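Local coordinates for protein acidocalcisomal pyrophosphatase (Trypanosoma cruzi, PDB 5CUX) that probably hydrolyses inorganic pyrophosphate to phosphate in a magnesium-dependent reaction, at residues A[75-80]-A[245-250]. Sequence-based numbering, arbitrary orientation.
With POP (pyrophosphate 2-), chain C.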
ATOM      1  N   PRO A  75     -15.822   4.429  14.921  1.00 56.55           N
ATOM      2  CA  PRO A  75     -16.926   3.461  14.835  1.00 54.65           C
ATOM      3  C   PRO A  75     -16.478   2.113  14.347  1.00 53.42           C
ATOM      4  O   PRO A  75     -15.574   2.027  13.543  1.00 53.00           O
ATOM      5  CB  PRO A  75     -17.870   4.105  13.843  1.00 55.26           C
ATOM      6  CG  PRO A  75     -17.360   5.549  13.696  1.00 55.98           C
ATOM      7  CD  PRO A  75     -15.892   5.419  13.839  1.00 55.94           C
ATOM      8  N   MET A  76     -17.134   1.060  14.813  1.00 53.81           N
ATOM      9  CA  MET A  76     -16.777  -0.297  14.410  1.00 53.06           C
ATOM     10  C   MET A  76     -17.315  -0.689  13.052  1.00 52.52           C
ATOM     11  O   MET A  76     -18.463  -0.402  12.722  1.00 53.89           O
ATOM     12  CB  MET A  76     -17.282  -1.288  15.417  1.00 53.52           C
ATOM     13  CG  MET A  76     -16.610  -1.170  16.758  1.00 59.83           C
ATOM     14  SD  MET A  76     -17.565  -1.951  18.091  1.00 66.84           S
ATOM     15  CE  MET A  76     -18.616  -0.372  18.635  1.00 62.32           C
ATOM     16  N   ASN A  77     -16.478  -1.358  12.266  1.00 50.49           N
ATOM     17  CA  ASN A  77     -16.863  -1.816  10.951  1.00 47.37           C
ATOM     18  C   ASN A  77     -15.981  -2.985  10.511  1.00 47.95           C
ATOM     19  O   ASN A  77     -15.136  -2.795   9.664  1.00 48.78           O
ATOM     20  CB  ASN A  77     -16.735  -0.671   9.971  1.00 45.58           C
ATOM     21  CG  ASN A  77     -17.280  -1.013   8.602  1.00 47.72           C
ATOM     22  OD1 ASN A  77     -17.467  -2.196   8.292  1.00 48.68           O
ATOM     23  ND2 ASN A  77     -17.532   0.013   7.762  1.00 42.99           N
ATOM     24  N   ARG A  78     -16.126  -4.171  11.115  1.00 48.46           N
ATOM     25  CA  ARG A  78     -15.364  -5.369  10.717  1.00 48.46           C
ATOM     26  C   ARG A  78     -16.382  -6.479  10.812  1.00 46.45           C
ATOM     27  O   ARG A  78     -16.738  -6.900  11.896  1.00 47.12           O
ATOM     28  CB  ARG A  78     -14.153  -5.682  11.649  1.00 51.97           C
ATOM     29  CG  ARG A  78     -12.741  -5.350  11.036  1.00 59.51           C
ATOM     30  CD  ARG A  78     -11.400  -5.414  11.965  1.00 65.66           C
ATOM     31  NE  ARG A  78     -10.185  -5.011  11.183  1.00 70.26           N
ATOM     32  CZ  ARG A  78      -8.898  -4.912  11.593  1.00 72.15           C
ATOM     33  NH1 ARG A  78      -7.949  -4.533  10.721  1.00 70.96           N
ATOM     34  NH2 ARG A  78      -8.524  -5.173  12.847  1.00 72.78           N
ATOM     35  N   TYR A  79     -16.906  -6.913   9.675  1.00 45.68           N
ATOM     36  CA  TYR A  79     -17.876  -8.015   9.657  1.00 45.81           C
ATOM     37  C   TYR A  79     -17.255  -9.274   9.079  1.00 47.19           C
ATOM     38  O   TYR A  79     -16.239  -9.177   8.365  1.00 49.21           O
ATOM     39  CB  TYR A  79     -19.044  -7.677   8.779  1.00 42.54           C
ATOM     40  CG  TYR A  79     -19.833  -6.510   9.248  1.00 42.07           C
ATOM     41  CD1 TYR A  79     -19.389  -5.215   9.028  1.00 40.73           C
ATOM     42  CD2 TYR A  79     -21.062  -6.696   9.904  1.00 40.32           C
ATOM     43  CE1 TYR A  79     -20.153  -4.136   9.446  1.00 40.54           C
ATOM     44  CE2 TYR A  79     -21.825  -5.627  10.312  1.00 38.42           C
ATOM     45  CZ  TYR A  79     -21.371  -4.360  10.082  1.00 40.27           C
ATOM     46  OH  TYR A  79     -22.157  -3.305  10.452  1.00 43.44           O
ATOM     47  N   ASN A  80     -17.828 -10.448   9.377  1.00 46.59           N
ATOM     48  CA  ASN A  80     -17.304 -11.677   8.767  1.00 45.99           C
ATOM     49  C   ASN A  80     -18.044 -11.889   7.423  1.00 46.34           C
ATOM     50  O   ASN A  80     -19.222 -11.554   7.272  1.00 45.58           O
ATOM     51  CB  ASN A  80     -17.446 -12.909   9.671  1.00 44.34           C
ATOM     52  CG  ASN A  80     -16.214 -13.131  10.582  1.00 46.05           C
ATOM     53  OD1 ASN A  80     -15.065 -13.114  10.133  1.00 47.11           O
ATOM     54  ND2 ASN A  80     -16.460 -13.365  11.871  1.00 45.97           N
ATOM     55  N   PHE A 245     -26.387   3.428   5.748  1.00 43.02           N
ATOM     56  CA  PHE A 245     -27.607   2.736   5.388  1.00 42.06           C
ATOM     57  C   PHE A 245     -27.414   1.235   5.362  1.00 41.87           C
ATOM     58  O   PHE A 245     -28.264   0.457   5.821  1.00 42.54           O
ATOM     59  CB  PHE A 245     -28.082   3.160   4.023  1.00 40.83           C
ATOM     60  CG  PHE A 245     -29.315   2.481   3.625  1.00 43.20           C
ATOM     61  CD1 PHE A 245     -30.532   2.841   4.206  1.00 44.52           C
ATOM     62  CD2 PHE A 245     -29.283   1.430   2.730  1.00 43.75           C
ATOM     63  CE1 PHE A 245     -31.681   2.162   3.897  1.00 45.23           C
ATOM     64  CE2 PHE A 245     -30.446   0.729   2.408  1.00 45.78           C
ATOM     65  CZ  PHE A 245     -31.643   1.092   2.987  1.00 45.98           C
ATOM     66  N   ALA A 246     -26.282   0.830   4.807  1.00 42.31           N
ATOM     67  CA  ALA A 246     -25.974  -0.568   4.658  1.00 42.69           C
ATOM     68  C   ALA A 246     -25.876  -1.255   5.989  1.00 42.75           C
ATOM     69  O   ALA A 246     -26.328  -2.391   6.124  1.00 42.44           O
ATOM     70  CB  ALA A 246     -24.683  -0.744   3.855  1.00 43.62           C
ATOM     71  N   MET A 247     -25.287  -0.578   6.977  1.00 44.06           N
ATOM     72  CA  MET A 247     -25.148  -1.156   8.331  1.00 44.64           C
ATOM     73  C   MET A 247     -26.525  -1.306   9.053  1.00 44.29           C
ATOM     74  O   MET A 247     -26.748  -2.262   9.784  1.00 43.51           O
ATOM     75  CB  MET A 247     -24.159  -0.318   9.139  1.00 43.63           C
ATOM     76  CG  MET A 247     -22.732  -0.632   8.762  1.00 45.92           C
ATOM     77  SD  MET A 247     -21.471   0.457   9.529  1.00 47.80           S
ATOM     78  CE  MET A 247     -20.172  -0.591   9.522  1.00 45.32           C
ATOM     79  N   LYS A 248     -27.441  -0.371   8.821  1.00 43.68           N
ATOM     80  CA  LYS A 248     -28.766  -0.454   9.378  1.00 44.57           C
ATOM     81  C   LYS A 248     -29.438  -1.715   8.745  1.00 44.68           C
ATOM     82  O   LYS A 248     -29.969  -2.571   9.462  1.00 44.67           O
ATOM     83  CB  LYS A 248     -29.513   0.852   9.049  1.00 46.65           C
ATOM     84  CG  LYS A 248     -30.942   0.948   9.532  1.00 51.52           C
ATOM     85  CD  LYS A 248     -31.142   0.277  10.922  1.00 57.38           C
ATOM     86  CE  LYS A 248     -32.666   0.270  11.365  1.00 60.73           C
ATOM     87  NZ  LYS A 248     -33.041  -0.870  12.283  1.00 61.18           N
ATOM     88  N   VAL A 249     -29.405  -1.846   7.416  1.00 44.25           N
ATOM     89  CA  VAL A 249     -29.979  -3.027   6.789  1.00 44.35           C
ATOM     90  C   VAL A 249     -29.359  -4.309   7.402  1.00 44.06           C
ATOM     91  O   VAL A 249     -30.076  -5.289   7.685  1.00 44.05           O
ATOM     92  CB  VAL A 249     -29.798  -2.990   5.215  1.00 45.60           C
ATOM     93  CG1 VAL A 249     -30.246  -4.327   4.590  1.00 41.75           C
ATOM     94  CG2 VAL A 249     -30.623  -1.825   4.605  1.00 42.53           C
ATOM     95  N   ILE A 250     -28.047  -4.314   7.631  1.00 43.69           N
ATOM     96  CA  ILE A 250     -27.408  -5.486   8.233  1.00 45.06           C
ATOM     97  C   ILE A 250     -27.863  -5.721   9.692  1.00 47.59           C
ATOM     98  O   ILE A 250     -28.033  -6.891  10.092  1.00 48.30           O
ATOM     99  CB  ILE A 250     -25.883  -5.391   8.159  1.00 44.01           C
ATOM    100  CG1 ILE A 250     -25.446  -5.496   6.714  1.00 45.52           C
ATOM    101  CG2 ILE A 250     -25.242  -6.551   8.828  1.00 41.54           C
ATOM    102  CD1 ILE A 250     -24.038  -4.973   6.446  1.00 48.57           C
TER
HETATM  103  P1  POP C 801     -12.879  -0.817  12.937  1.00101.26           P
HETATM  104  O1  POP C 801     -12.762   0.500  13.730  1.00101.56           O
HETATM  105  O2  POP C 801     -11.479  -1.442  12.749  1.00100.57           O
HETATM  106  O3  POP C 801     -13.449  -0.473  11.544  1.00100.04           O
HETATM  107  O   POP C 801     -13.816  -1.783  13.714  1.00 95.57           O
HETATM  108  P2  POP C 801     -13.356  -2.754  14.830  1.00 89.02           P
HETATM  109  O4  POP C 801     -13.149  -2.000  16.152  1.00 90.97           O
HETATM  110  O5  POP C 801     -12.048  -3.455  14.423  1.00 90.79           O
HETATM  111  O6  POP C 801     -14.435  -3.822  15.074  1.00 90.19           O
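The ring of Tyr-79 meets the methyl of Met-247 at its edge, near the ring plane, where its CE1 lies 3.5 Å from Met-247 CE; the OD1 of Asn-77 also lies at the edge. Ile-250 comes in obliquely, its CG2 3.8 Å from Tyr-79 CE2. Tyrosine offers both a flat apolar ring. Methionine suits the span because its unbranched chain, extended beyond CG (chi2 173°, chi3 153°), carries a methyl from the helix to the ring edge and up to the Asn-77 amide, where its modelled closeness is doubtful; the shorter, beta-branched isoleucine reaches the ring with CG2 alone. Asparagine suits a buried place here, its OD1 accepting the backbone N-H of Val-170. Its own backbone N hydrogen-bonds to the bridging O of pyrophosphate at 3.1 Å, nearly straight (166°). Pyrophosphate O2 lies over one face of the Arg-78 guanidinium, whose NH1 is hydrogen-bonded to ND1 of His-191; Arg-68 and Lys-70 bind the same anion. This pyrophosphate is separate from the one held by Lys-92, Arg-114 and Asp-178 in the pyrophosphatase domain. Tyr-79 begins strand 79-83, pairing with strand 165-178, and helix 243-262 packs on this sheet, Ala-246 touching Ile-173 and Ile-250 touching Val-186 of strand 181-190.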